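Local coordinates for peptidoglycan-N-acetylmuramic acid deacetylase PdaC (Bacillus subtilis subsp. subtilis str. 168, PDB 6H8N), which removes acetyl groups from N-acetylmuramic acid residues of peptidoglycan, conferring lysozyme resistance, and also deacetylates chitin oligomers through its C-terminal polysaccharide deacetylase domain, at residues A23-I28 with D160-A166; G62-G66 with V184-Q188; V80-L84 with E115-M120; P102-P107 with M122-W127; D128-E132 with R145-Q149. The protein carries 1 engineered substitution. All coordinates share one frame; numbering follows the deposited sequence. Where two conformers were deposited one is given.

From the N terminus, 23-28 waits longest for its partner: interaction 1 closes a loop of 131 residues when helix 163-178 begins beside helix 22-35. Segment 62-66 opens interaction 2, which closes only at 184-188, so interactions 1 and 2 cross. Nested inside both loops are the other three. Interaction 3 (80-84 with 115-120) crosses interaction 4 (102-107 with 122-127), joining helices 80-98 and 114-120 next to the small parallel sheet; they touch through Met120 and Val105. Interaction 4 also touches interaction 2, where Leu104 packs on Glu64 and Val186. Interaction 5 follows directly along the chain, folding 128-132 onto helix 139-149.

Interaction 1: residues A23-I28 with D160-A166; sequences ATTNQI and DIYRTSA
Thr24 lies over the turn that leads into helix 163-178: its CG2 methyl sits 3.6 Å from Arg163 NH1, and its hydroxyl reaches back to the residue just past strand 155-159. Thr24 OG1, held between backbone N and carbonyl carbon (chi1 51°), donates to Asp160 O at 2.7 Å, arriving well above the carbonyl plane instead of on a lone pair. One residue on, Thr25 OG1 comes within 2.7 Å of Asp160 OD2, so two successive threonines meet the same aspartate, one at its backbone and one at its carboxylate. The Asp160 CB is in turn covered by Ile28 CD1 at 3.5 Å, the two side chains crossing at about a right angle, while Ile28 CG1 rests against Ala166 CB.

At the outer end Arg163 bends at chi2 and chi3 to bring its guanidinium back to Gln27. Gln27 OE1 stands near the guanidinium plane, its amide turned only 23° from it, and accepts two weak bonds, 2.7 Å each from Arg163 NH1 and Arg163 NH2; the fork makes both bent. Asp167 OD1 is the stronger partner, salt-bridged to Arg163 and bonded to Gln27 NE2, and thus gathers both ends. A water that donates to Ala166 O is also a weak acceptor for Gln27 NE2.

The contact follows directly on His159, the probable proton donor by similarity, with Ile161 touching the zinc ligand Asp18. Helix 22-35 here meets the start of helix 163-178, with Phe16 of strand 11-17 and Phe41 of strand 40-43 beneath Ile28 and Asp160.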
# COMPACT_ATOMS: atom_id res chain seq x y z
N ALA A 23 5.23 -9.72 13.51
CA ALA A 23 6.68 -9.77 13.56
C ALA A 23 7.31 -8.92 12.47
O ALA A 23 8.35 -8.29 12.69
CB ALA A 23 7.16 -11.21 13.48
N THR A 24 6.71 -8.90 11.28
CA THR A 24 7.27 -8.15 10.17
C THR A 24 6.61 -6.78 10.02
O THR A 24 7.31 -5.77 9.87
CB THR A 24 7.15 -8.96 8.88
OG1 THR A 24 5.80 -9.41 8.72
CG2 THR A 24 8.05 -10.17 8.92
N THR A 25 5.28 -6.71 10.11
CA THR A 25 4.59 -5.43 9.99
C THR A 25 5.02 -4.45 11.07
O THR A 25 5.20 -3.27 10.79
CB THR A 25 3.08 -5.65 10.03
OG1 THR A 25 2.71 -6.64 9.06
CG2 THR A 25 2.33 -4.35 9.77
N ASN A 26 5.19 -4.92 12.32
CA ASN A 26 5.59 -3.99 13.37
C ASN A 26 6.98 -3.42 13.13
O ASN A 26 7.26 -2.26 13.47
CB ASN A 26 5.55 -4.64 14.75
CG ASN A 26 4.16 -4.79 15.29
OD1 ASN A 26 3.27 -3.97 15.03
ND2 ASN A 26 3.96 -5.81 16.10
N GLN A 27 7.89 -4.23 12.59
CA GLN A 27 9.22 -3.73 12.26
C GLN A 27 9.15 -2.64 11.21
O GLN A 27 9.81 -1.61 11.32
CB GLN A 27 10.07 -4.91 11.79
CG GLN A 27 11.51 -4.58 11.57
CD GLN A 27 12.28 -5.72 10.93
OE1 GLN A 27 12.12 -6.89 11.30
NE2 GLN A 27 13.13 -5.38 10.00
N ILE A 28 8.30 -2.83 10.18
CA ILE A 28 8.13 -1.83 9.14
C ILE A 28 7.51 -0.56 9.72
O ILE A 28 7.95 0.55 9.41
CB ILE A 28 7.30 -2.42 7.99
CG1 ILE A 28 8.11 -3.53 7.29
CG2 ILE A 28 6.86 -1.34 7.00
CD1 ILE A 28 7.28 -4.44 6.43
N ASP A 160 4.59 -7.55 3.17
CA ASP A 160 5.06 -7.38 4.55
C ASP A 160 4.85 -8.61 5.41
O ASP A 160 4.49 -8.48 6.58
CB ASP A 160 4.49 -6.12 5.24
CG ASP A 160 2.97 -6.12 5.38
OD1 ASP A 160 2.29 -6.38 4.37
OD2 ASP A 160 2.47 -5.81 6.50
N ILE A 161 5.09 -9.79 4.86
CA ILE A 161 4.94 -11.05 5.58
C ILE A 161 6.24 -11.85 5.65
O ILE A 161 6.25 -12.94 6.23
CB ILE A 161 3.81 -11.90 4.98
CG1 ILE A 161 4.07 -12.20 3.50
CG2 ILE A 161 2.48 -11.17 5.16
CD1 ILE A 161 3.14 -13.28 2.95
N TYR A 162 7.32 -11.35 5.06
CA TYR A 162 8.60 -12.06 5.03
C TYR A 162 9.65 -11.27 5.80
O TYR A 162 9.74 -10.05 5.66
CB TYR A 162 9.08 -12.26 3.60
CG TYR A 162 8.07 -12.94 2.70
CD1 TYR A 162 7.65 -14.23 2.96
CD2 TYR A 162 7.55 -12.29 1.60
CE1 TYR A 162 6.73 -14.87 2.13
CE2 TYR A 162 6.63 -12.92 0.76
CZ TYR A 162 6.22 -14.20 1.04
OH TYR A 162 5.31 -14.80 0.21
N ARG A 163 10.48 -11.99 6.56
CA ARG A 163 11.57 -11.34 7.28
C ARG A 163 12.47 -10.55 6.34
O ARG A 163 12.87 -9.42 6.66
CB ARG A 163 12.37 -12.40 8.04
CG ARG A 163 13.60 -11.88 8.76
CD ARG A 163 13.41 -11.85 10.28
NE ARG A 163 12.20 -11.14 10.68
CZ ARG A 163 12.03 -9.82 10.57
NH1 ARG A 163 10.89 -9.26 10.98
NH2 ARG A 163 12.99 -9.07 10.06
N THR A 164 12.84 -11.13 5.19
CA THR A 164 13.72 -10.43 4.26
C THR A 164 13.05 -9.18 3.70
O THR A 164 13.74 -8.21 3.37
CB THR A 164 14.19 -11.35 3.12
OG1 THR A 164 13.12 -12.17 2.66
CG2 THR A 164 15.32 -12.25 3.58
N SER A 165 11.73 -9.19 3.56
CA SER A 165 11.00 -8.01 3.10
C SER A 165 10.99 -6.91 4.14
O SER A 165 11.16 -5.74 3.81
CB SER A 165 9.57 -8.41 2.72
OG SER A 165 9.58 -9.25 1.60
N ALA A 166 10.79 -7.25 5.41
CA ALA A 166 10.83 -6.23 6.45
C ALA A 166 12.23 -5.64 6.58
O ALA A 166 12.40 -4.43 6.72
CB ALA A 166 10.37 -6.82 7.78
O HOH W 1 11.39 -2.74 8.76

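Interaction 2: residues G62-G66 with V184-Q188; sequences GNEVG and VTVSQ
The carboxylate of Glu64 is the flat group that meets the start of helix 186-197, and it is gripped at its edge: both oxygens use their syn lone pairs, each on the side of the other oxygen, toward Ser187. Glu64 OE1 accepts from the backbone Ser187 N at 2.9 Å in a nearly straight bond (167°), and Glu64 OE2 takes the hydroxyl proton of Ser187 OG at 2.6 Å. One residue thus closes a two-pronged clasp that fixes the rotation of the carboxylate. Here strand 64-67 of the central parallel sheet meets the N-terminal end of a helix begun by a capping box: Thr185 OG1 accepts from Gln188 N, and Gln188 OE1 accepts from Thr185 N.

A negative group beside the first turn of a helix would probably be favoured by the backbone N-H groups there. Glu64 gets that far because its chain is stretched out, with CG anti to the backbone N (chi1 -176°) and extended beyond. Its CB lies over the Thr185 side chain, 3.8 Å from both Thr185 CB and Thr185 CG2. Leu104 of the neighbouring strand packs against Glu64, Val186 and Ser187.

Just before the strand, Gly62 ends helix 52-60 as the C' residue of a Schellman motif, with the positive phi that glycine readily takes. A water donates to Gly62 O at 2.7 Å and weakly accepts from Gln188 NE2 at 3.2 Å.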
# COMPACT_ATOMS: atom_id res chain seq x y z
N GLY A 62 -0.67 7.02 11.34
CA GLY A 62 -0.83 7.86 10.19
C GLY A 62 -0.75 7.17 8.85
O GLY A 62 -0.72 7.84 7.82
N ASN A 63 -0.72 5.85 8.82
CA ASN A 63 -0.65 5.11 7.58
C ASN A 63 -2.05 4.86 7.02
O ASN A 63 -3.04 4.88 7.75
CB ASN A 63 0.12 3.82 7.81
CG ASN A 63 1.48 4.11 8.37
OD1 ASN A 63 2.35 4.63 7.66
ND2 ASN A 63 1.70 3.77 9.65
N GLU A 64 -2.11 4.64 5.72
CA GLU A 64 -3.35 4.37 5.03
C GLU A 64 -3.54 2.86 4.94
O GLU A 64 -2.56 2.11 4.83
CB GLU A 64 -3.35 5.01 3.64
CG GLU A 64 -4.67 4.85 2.89
CD GLU A 64 -4.78 5.72 1.67
OE1 GLU A 64 -3.77 6.14 1.09
OE2 GLU A 64 -5.94 5.99 1.25
N VAL A 65 -4.79 2.42 5.00
CA VAL A 65 -5.14 1.01 4.93
C VAL A 65 -6.05 0.79 3.73
O VAL A 65 -7.07 1.46 3.58
CB VAL A 65 -5.81 0.52 6.22
CG1 VAL A 65 -6.31 -0.92 6.07
CG2 VAL A 65 -4.84 0.64 7.36
N GLY A 66 -5.68 -0.19 2.90
CA GLY A 66 -6.48 -0.61 1.77
C GLY A 66 -6.90 -2.06 1.91
O GLY A 66 -6.40 -2.80 2.75
N VAL A 184 4.88 9.02 1.25
CA VAL A 184 3.48 9.42 1.36
C VAL A 184 2.57 8.21 1.14
O VAL A 184 2.97 7.19 0.58
CB VAL A 184 3.14 10.57 0.39
CG1 VAL A 184 4.11 11.73 0.60
CG2 VAL A 184 3.21 10.12 -1.04
N THR A 185 1.31 8.36 1.56
CA THR A 185 0.32 7.34 1.31
C THR A 185 -0.15 7.40 -0.14
O THR A 185 0.12 8.36 -0.88
CB THR A 185 -0.90 7.52 2.22
OG1 THR A 185 -1.57 8.73 1.83
CG2 THR A 185 -0.51 7.58 3.69
N VAL A 186 -0.85 6.36 -0.57
CA VAL A 186 -1.39 6.33 -1.92
C VAL A 186 -2.31 7.53 -2.17
O VAL A 186 -2.23 8.19 -3.22
CB VAL A 186 -2.07 4.98 -2.20
CG1 VAL A 186 -2.94 5.01 -3.47
CG2 VAL A 186 -1.03 3.89 -2.30
N SER A 187 -3.20 7.82 -1.23
CA SER A 187 -4.10 8.96 -1.41
C SER A 187 -3.34 10.28 -1.41
O SER A 187 -3.71 11.21 -2.15
CB SER A 187 -5.20 8.92 -0.36
OG SER A 187 -6.03 7.79 -0.60
N GLN A 188 -2.29 10.41 -0.60
CA GLN A 188 -1.49 11.62 -0.61
C GLN A 188 -0.78 11.79 -1.94
O GLN A 188 -0.64 12.91 -2.44
CB GLN A 188 -0.50 11.62 0.54
CG GLN A 188 -1.13 11.88 1.89
CD GLN A 188 -0.23 11.56 3.06
OE1 GLN A 188 0.81 10.92 2.93
NE2 GLN A 188 -0.66 11.99 4.25
O HOH W 2 -0.67 10.42 7.05

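Interaction 3: residues V80-L84 with E115-M120; sequences VKEAL and ELRSQM
Leu84 CG stands beside its backbone N, anti to the carbonyl carbon (chi1 -66°), and this aims the two methyls at helix 114-120. Leu84 CD2 lies 3.8 Å from Met120 CG, and Leu84 CD1 is 3.6 Å from Gln119 OE1. Gln119 is bent at chi2, which folds its amide back over the interface: Gln119 OE1 touches Val80 CG1 as well, also at 3.6 Å, so the amide oxygen, coming from helix 114-120, lies against a methyl of both Val80 and Leu84. Deeper in, Leu116 reaches with one branch, and its CD2 meets Ala83 CB at 3.7 Å; the small alanine lets this methyl come close to the helix. Val80 and Leu116 slide past each other in opposite directions. At the outer rim Val80 CG2 brushes Glu115 CG.

Leu75, in the loop before helix 80-98, touches both Ala83 and Leu116. The contact is thus apolar within and polar at the margin. The segment axes approach to 10.7 Å and cross at -51°, close to the value expected when i/i+4 ridges, here Val80-Leu84 and Leu116-Met120, pack ridges-into-grooves; this is helix-helix packing at the periphery of the NodB-homology domain.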
# COMPACT_ATOMS: atom_id res chain seq x y z
N VAL A 80 -18.90 -13.09 -9.48
CA VAL A 80 -18.94 -11.71 -9.01
C VAL A 80 -19.42 -11.67 -7.57
O VAL A 80 -18.87 -10.95 -6.74
CB VAL A 80 -19.79 -10.84 -9.95
CG1 VAL A 80 -19.96 -9.44 -9.40
CG2 VAL A 80 -19.15 -10.80 -11.33
N LYS A 81 -20.45 -12.46 -7.26
CA LYS A 81 -20.98 -12.52 -5.90
C LYS A 81 -19.89 -12.93 -4.91
O LYS A 81 -19.75 -12.33 -3.84
CB LYS A 81 -22.18 -13.48 -5.84
N GLU A 82 -19.13 -13.99 -5.23
CA GLU A 82 -18.10 -14.47 -4.32
C GLU A 82 -16.97 -13.45 -4.19
O GLU A 82 -16.43 -13.25 -3.09
CB GLU A 82 -17.52 -15.79 -4.83
CG GLU A 82 -18.48 -16.97 -4.76
CD GLU A 82 -17.95 -18.21 -5.48
OE1 GLU A 82 -17.18 -18.06 -6.46
OE2 GLU A 82 -18.31 -19.33 -5.07
N ALA A 83 -16.60 -12.80 -5.30
CA ALA A 83 -15.54 -11.80 -5.25
C ALA A 83 -15.97 -10.61 -4.40
O ALA A 83 -15.18 -10.10 -3.60
CB ALA A 83 -15.18 -11.35 -6.66
N LEU A 84 -17.21 -10.15 -4.58
CA LEU A 84 -17.69 -9.04 -3.77
C LEU A 84 -17.74 -9.41 -2.30
O LEU A 84 -17.47 -8.56 -1.44
CB LEU A 84 -19.06 -8.56 -4.28
CG LEU A 84 -19.03 -7.94 -5.67
CD1 LEU A 84 -20.46 -7.59 -6.13
CD2 LEU A 84 -18.13 -6.71 -5.73
N GLU A 115 -16.25 -5.68 -14.94
CA GLU A 115 -17.45 -5.93 -14.14
C GLU A 115 -17.15 -5.79 -12.66
O GLU A 115 -17.92 -5.19 -11.90
CB GLU A 115 -18.01 -7.31 -14.44
CG GLU A 115 -19.34 -7.57 -13.77
CD GLU A 115 -20.43 -6.64 -14.29
OE1 GLU A 115 -20.29 -6.10 -15.41
OE2 GLU A 115 -21.43 -6.44 -13.56
N LEU A 116 -16.04 -6.39 -12.20
CA LEU A 116 -15.67 -6.25 -10.80
C LEU A 116 -15.36 -4.80 -10.46
O LEU A 116 -15.76 -4.31 -9.40
CB LEU A 116 -14.47 -7.13 -10.49
CG LEU A 116 -14.72 -8.63 -10.48
CD1 LEU A 116 -13.43 -9.37 -10.14
CD2 LEU A 116 -15.82 -9.00 -9.50
N ARG A 117 -14.65 -4.11 -11.35
CA ARG A 117 -14.38 -2.69 -11.15
C ARG A 117 -15.66 -1.93 -10.86
O ARG A 117 -15.76 -1.21 -9.86
CB ARG A 117 -13.72 -2.11 -12.40
CG ARG A 117 -12.24 -1.94 -12.31
CD ARG A 117 -11.70 -1.36 -13.60
NE ARG A 117 -10.36 -1.87 -13.87
CZ ARG A 117 -9.25 -1.37 -13.34
NH1 ARG A 117 -9.31 -0.33 -12.51
NH2 ARG A 117 -8.07 -1.90 -13.65
N SER A 118 -16.66 -2.09 -11.73
CA SER A 118 -17.88 -1.31 -11.58
C SER A 118 -18.65 -1.70 -10.33
O SER A 118 -19.28 -0.83 -9.70
CB SER A 118 -18.76 -1.45 -12.83
OG SER A 118 -19.12 -2.79 -13.07
N GLN A 119 -18.60 -2.96 -9.93
CA GLN A 119 -19.40 -3.40 -8.79
C GLN A 119 -18.72 -3.18 -7.45
O GLN A 119 -19.41 -3.09 -6.43
CB GLN A 119 -19.74 -4.88 -8.94
CG GLN A 119 -20.49 -5.19 -10.23
CD GLN A 119 -21.87 -5.72 -9.98
OE1 GLN A 119 -22.08 -6.60 -9.15
NE2 GLN A 119 -22.85 -5.18 -10.71
N MET A 120 -17.39 -3.10 -7.40
CA MET A 120 -16.72 -2.92 -6.10
C MET A 120 -16.88 -1.50 -5.58
O MET A 120 -16.88 -1.30 -4.36
CB MET A 120 -15.24 -3.27 -6.20
CG MET A 120 -14.93 -4.75 -6.23
SD MET A 120 -13.15 -5.06 -6.21
CE MET A 120 -12.62 -4.15 -7.66

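Interaction 4: residues P102-P107 with M122-W127; sequences PTLVRP and MDVALW
Arg106 reaches alongside the chain just past strand 123-124. Its NE donates to Ala125 O at 2.9 Å in an almost straight bond (173°), the oxygen lying in the guanidinium plane. Arg106 NH2 adds a weak bond to Leu126 O. Trp127 CE3 comes over one guanidinium face, 3.8 Å from Arg106 NE; the planes stand 80° apart, so the indole turns its edge to the cation and does not stack on it.

Behind this lies the parallel pairing of 104-105 with 123-124, which carries Arg106 to its place. Asp123 N bonds Thr103 O, Val105 N bonds Asp123 O at 2.9 Å, and Ala125 N bonds Val105 O. Met122 backs Val105: its CB is 3.7 Å from Val105 CG1, and its CE turns in to lie 3.5 Å from Pro102 O. Leu104 CB lies 4.3 Å from Ala125 CB. The two strands and helix 114-120 between them form a beta-alpha-beta unit of this domain.

Farther out, Arg106 NH1 bonds Thr15 and Ser17, the engineered residue at the position of the proton acceptor by similarity. NE and NH2 are thus held by two carbonyls and NH1 by two hydroxyls, which probably sets a positive charge beside that position. Separately, Arg106 O accepts from His68 ND1, a bond that would help orient the imidazole of this zinc ligand.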
# COMPACT_ATOMS: atom_id res chain seq x y z
N PRO A 102 -11.97 1.60 4.28
CA PRO A 102 -11.02 1.81 3.18
C PRO A 102 -11.73 2.27 1.93
O PRO A 102 -12.86 1.87 1.64
CB PRO A 102 -10.42 0.42 2.97
CG PRO A 102 -10.53 -0.24 4.32
CD PRO A 102 -11.86 0.26 4.86
N THR A 103 -11.04 3.12 1.17
CA THR A 103 -11.49 3.51 -0.16
C THR A 103 -10.68 2.87 -1.27
O THR A 103 -11.13 2.86 -2.42
CB THR A 103 -11.41 5.03 -0.32
OG1 THR A 103 -10.07 5.44 -0.15
CG2 THR A 103 -12.28 5.74 0.71
N LEU A 104 -9.52 2.29 -0.95
CA LEU A 104 -8.63 1.69 -1.93
C LEU A 104 -8.74 0.17 -1.86
O LEU A 104 -8.75 -0.41 -0.77
CB LEU A 104 -7.17 2.07 -1.65
CG LEU A 104 -6.84 3.55 -1.56
CD1 LEU A 104 -5.39 3.73 -1.14
CD2 LEU A 104 -7.10 4.22 -2.88
N VAL A 105 -8.79 -0.47 -3.03
CA VAL A 105 -8.76 -1.92 -3.12
C VAL A 105 -7.60 -2.33 -4.01
O VAL A 105 -7.31 -1.67 -5.02
CB VAL A 105 -10.11 -2.48 -3.63
CG1 VAL A 105 -10.41 -2.03 -5.06
CG2 VAL A 105 -10.14 -4.02 -3.53
N ARG A 106 -6.93 -3.41 -3.62
CA ARG A 106 -5.84 -3.97 -4.42
C ARG A 106 -6.17 -5.44 -4.66
O ARG A 106 -5.97 -6.27 -3.76
CB ARG A 106 -4.51 -3.79 -3.70
CG ARG A 106 -3.34 -4.38 -4.45
CD ARG A 106 -2.04 -4.01 -3.79
NE ARG A 106 -1.59 -2.67 -4.13
CZ ARG A 106 -0.46 -2.13 -3.69
NH1 ARG A 106 0.31 -2.80 -2.84
NH2 ARG A 106 -0.10 -0.93 -4.10
N PRO A 107 -6.69 -5.79 -5.83
CA PRO A 107 -7.07 -7.18 -6.08
C PRO A 107 -5.84 -8.08 -6.05
O PRO A 107 -4.82 -7.72 -6.64
CB PRO A 107 -7.66 -7.13 -7.49
CG PRO A 107 -8.21 -5.72 -7.60
CD PRO A 107 -7.15 -4.89 -6.89
N MET A 122 -14.83 0.95 -5.48
CA MET A 122 -13.64 1.36 -4.76
C MET A 122 -12.60 1.80 -5.77
O MET A 122 -12.70 1.49 -6.95
CB MET A 122 -13.09 0.22 -3.88
CG MET A 122 -14.08 -0.20 -2.78
SD MET A 122 -13.46 -1.49 -1.71
CE MET A 122 -12.26 -0.62 -0.73
N ASP A 123 -11.58 2.50 -5.29
CA ASP A 123 -10.46 2.97 -6.11
C ASP A 123 -9.42 1.85 -6.19
O ASP A 123 -8.86 1.46 -5.16
CB ASP A 123 -9.90 4.19 -5.38
CG ASP A 123 -8.68 4.81 -6.05
OD1 ASP A 123 -8.12 4.22 -7.00
OD2 ASP A 123 -8.26 5.90 -5.59
N VAL A 124 -9.16 1.34 -7.39
CA VAL A 124 -8.21 0.24 -7.58
C VAL A 124 -6.80 0.81 -7.57
O VAL A 124 -6.47 1.69 -8.37
CB VAL A 124 -8.48 -0.48 -8.91
CG1 VAL A 124 -7.41 -1.53 -9.17
CG2 VAL A 124 -9.89 -1.12 -8.88
N ALA A 125 -5.97 0.32 -6.65
CA ALA A 125 -4.63 0.85 -6.42
C ALA A 125 -3.61 -0.26 -6.62
O ALA A 125 -3.47 -1.15 -5.77
CB ALA A 125 -4.53 1.40 -5.00
N LEU A 126 -2.92 -0.22 -7.76
CA LEU A 126 -1.88 -1.19 -8.07
C LEU A 126 -0.51 -0.57 -7.82
O LEU A 126 -0.32 0.07 -6.79
CB LEU A 126 -2.10 -1.77 -9.47
CG LEU A 126 -3.46 -2.46 -9.63
CD1 LEU A 126 -3.55 -3.11 -10.99
CD2 LEU A 126 -3.77 -3.48 -8.53
N TRP A 127 0.47 -0.78 -8.70
CA TRP A 127 1.84 -0.39 -8.37
C TRP A 127 2.65 -0.24 -9.65
O TRP A 127 2.25 -0.71 -10.72
CB TRP A 127 2.49 -1.43 -7.45
CG TRP A 127 2.48 -2.78 -8.06
CD1 TRP A 127 3.41 -3.28 -8.92
CD2 TRP A 127 1.47 -3.78 -7.92
NE1 TRP A 127 3.04 -4.54 -9.32
CE2 TRP A 127 1.86 -4.87 -8.72
CE3 TRP A 127 0.29 -3.87 -7.18
CZ2 TRP A 127 1.09 -6.04 -8.81
CZ3 TRP A 127 -0.46 -5.03 -7.26
CH2 TRP A 127 -0.05 -6.10 -8.08
O HOH W 3 -9.77 6.60 -2.69

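Interaction 5: residues D128-E132 with R145-Q149; sequences DVDPE and RVMNQ
The loop 128-132, which leads from strand 123-124 past the active site, packs on the last turns of helix 139-149. Val129 spreads its two methyls around the Gln149 side chain: Val129 CG1 is 3.7 Å from Gln149 OE1 and CG2 lies near Gln149 CB. Pro131 fits against the helix between Val146 and Arg145, its CG 3.7 Å from Val146 CG2. Arg145 bends at chi3 (77°) to lay one guanidinium face over the Pro131 carbonyl group. Beyond it, Glu132 OE1 meets Arg145 NH2 at 3.4 Å in a long, weak salt bridge, the carboxylate standing almost perpendicular to the guanidinium.

An Asx turn shapes this loop: Asp130 OD1 accepts from Glu132 N at 2.9 Å, the donor lying well above the carboxylate plane. It turns the chain at Pro131, close to Asp133, which by similarity raises the pKa of the catalytic histidine; Asp130 itself packs near His159, the proton donor by similarity. Two waters lie 2.6 Å from Gln149 OE1, and one of them accepts from Asp130 N at 2.8 Å. Val146 also touches Ile172 of helix 163-178 and Ile156 of strand 155-159.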
# COMPACT_ATOMS: atom_id res chain seq x y z
N ASP A 128 3.83 0.38 -9.51
CA ASP A 128 4.77 0.61 -10.61
C ASP A 128 6.03 -0.23 -10.51
O ASP A 128 6.66 -0.52 -11.54
CB ASP A 128 5.25 2.07 -10.63
CG ASP A 128 4.15 3.04 -10.80
OD1 ASP A 128 3.39 2.94 -11.79
OD2 ASP A 128 4.03 3.93 -9.95
N VAL A 129 6.47 -0.56 -9.30
CA VAL A 129 7.76 -1.19 -9.05
C VAL A 129 7.51 -2.40 -8.17
O VAL A 129 6.93 -2.27 -7.08
CB VAL A 129 8.72 -0.22 -8.36
CG1 VAL A 129 9.99 -0.95 -7.95
CG2 VAL A 129 9.05 0.97 -9.24
N ASP A 130 7.94 -3.57 -8.62
CA ASP A 130 7.69 -4.83 -7.93
C ASP A 130 8.99 -5.64 -7.92
O ASP A 130 9.35 -6.24 -8.95
CB ASP A 130 6.56 -5.60 -8.60
CG ASP A 130 6.28 -6.93 -7.95
OD1 ASP A 130 6.90 -7.28 -6.91
OD2 ASP A 130 5.40 -7.64 -8.50
N PRO A 131 9.72 -5.67 -6.81
CA PRO A 131 10.97 -6.45 -6.77
C PRO A 131 10.75 -7.94 -6.63
O PRO A 131 11.73 -8.68 -6.48
CB PRO A 131 11.65 -5.90 -5.52
CG PRO A 131 10.49 -5.54 -4.62
CD PRO A 131 9.44 -4.99 -5.53
N GLU A 132 9.51 -8.40 -6.63
CA GLU A 132 9.20 -9.81 -6.52
C GLU A 132 9.85 -10.43 -5.29
O GLU A 132 10.56 -11.44 -5.35
CB GLU A 132 9.59 -10.54 -7.81
CG GLU A 132 8.97 -9.93 -9.05
CD GLU A 132 9.13 -10.80 -10.28
OE1 GLU A 132 10.27 -10.93 -10.78
OE2 GLU A 132 8.13 -11.36 -10.74
N ARG A 145 16.85 -3.87 -6.25
CA ARG A 145 15.82 -3.76 -7.28
C ARG A 145 14.96 -2.51 -7.04
O ARG A 145 14.71 -1.71 -7.96
CB ARG A 145 14.95 -5.02 -7.31
CG ARG A 145 15.60 -6.26 -7.90
CD ARG A 145 14.64 -7.47 -8.04
NE ARG A 145 13.74 -7.31 -9.19
CZ ARG A 145 12.98 -8.27 -9.73
NH1 ARG A 145 12.21 -8.00 -10.78
NH2 ARG A 145 12.96 -9.50 -9.23
N VAL A 146 14.54 -2.30 -5.80
CA VAL A 146 13.72 -1.13 -5.50
C VAL A 146 14.52 0.16 -5.71
O VAL A 146 14.04 1.11 -6.35
CB VAL A 146 13.15 -1.21 -4.08
CG1 VAL A 146 12.50 0.12 -3.68
CG2 VAL A 146 12.17 -2.36 -3.97
N MET A 147 15.73 0.23 -5.16
CA MET A 147 16.47 1.48 -5.22
C MET A 147 16.88 1.83 -6.65
O MET A 147 16.94 3.02 -7.00
CB MET A 147 17.68 1.44 -4.30
CG MET A 147 17.36 1.33 -2.83
SD MET A 147 16.17 2.54 -2.20
CE MET A 147 17.02 4.07 -2.55
N ASN A 148 17.10 0.83 -7.50
CA ASN A 148 17.44 1.11 -8.89
C ASN A 148 16.24 1.63 -9.67
O ASN A 148 16.41 2.36 -10.65
CB ASN A 148 18.03 -0.12 -9.56
CG ASN A 148 19.42 -0.45 -9.06
OD1 ASN A 148 20.07 0.38 -8.42
ND2 ASN A 148 19.87 -1.66 -9.32
N GLN A 149 15.02 1.27 -9.27
CA GLN A 149 13.81 1.67 -9.98
C GLN A 149 13.07 2.82 -9.32
O GLN A 149 12.12 3.35 -9.92
CB GLN A 149 12.87 0.46 -10.09
CG GLN A 149 13.44 -0.65 -10.96
CD GLN A 149 12.60 -1.92 -10.90
OE1 GLN A 149 11.42 -1.92 -11.25
NE2 GLN A 149 13.21 -3.01 -10.44
O HOH W 4 9.42 -0.91 -12.66
O HOH W 5 9.58 -3.67 -10.94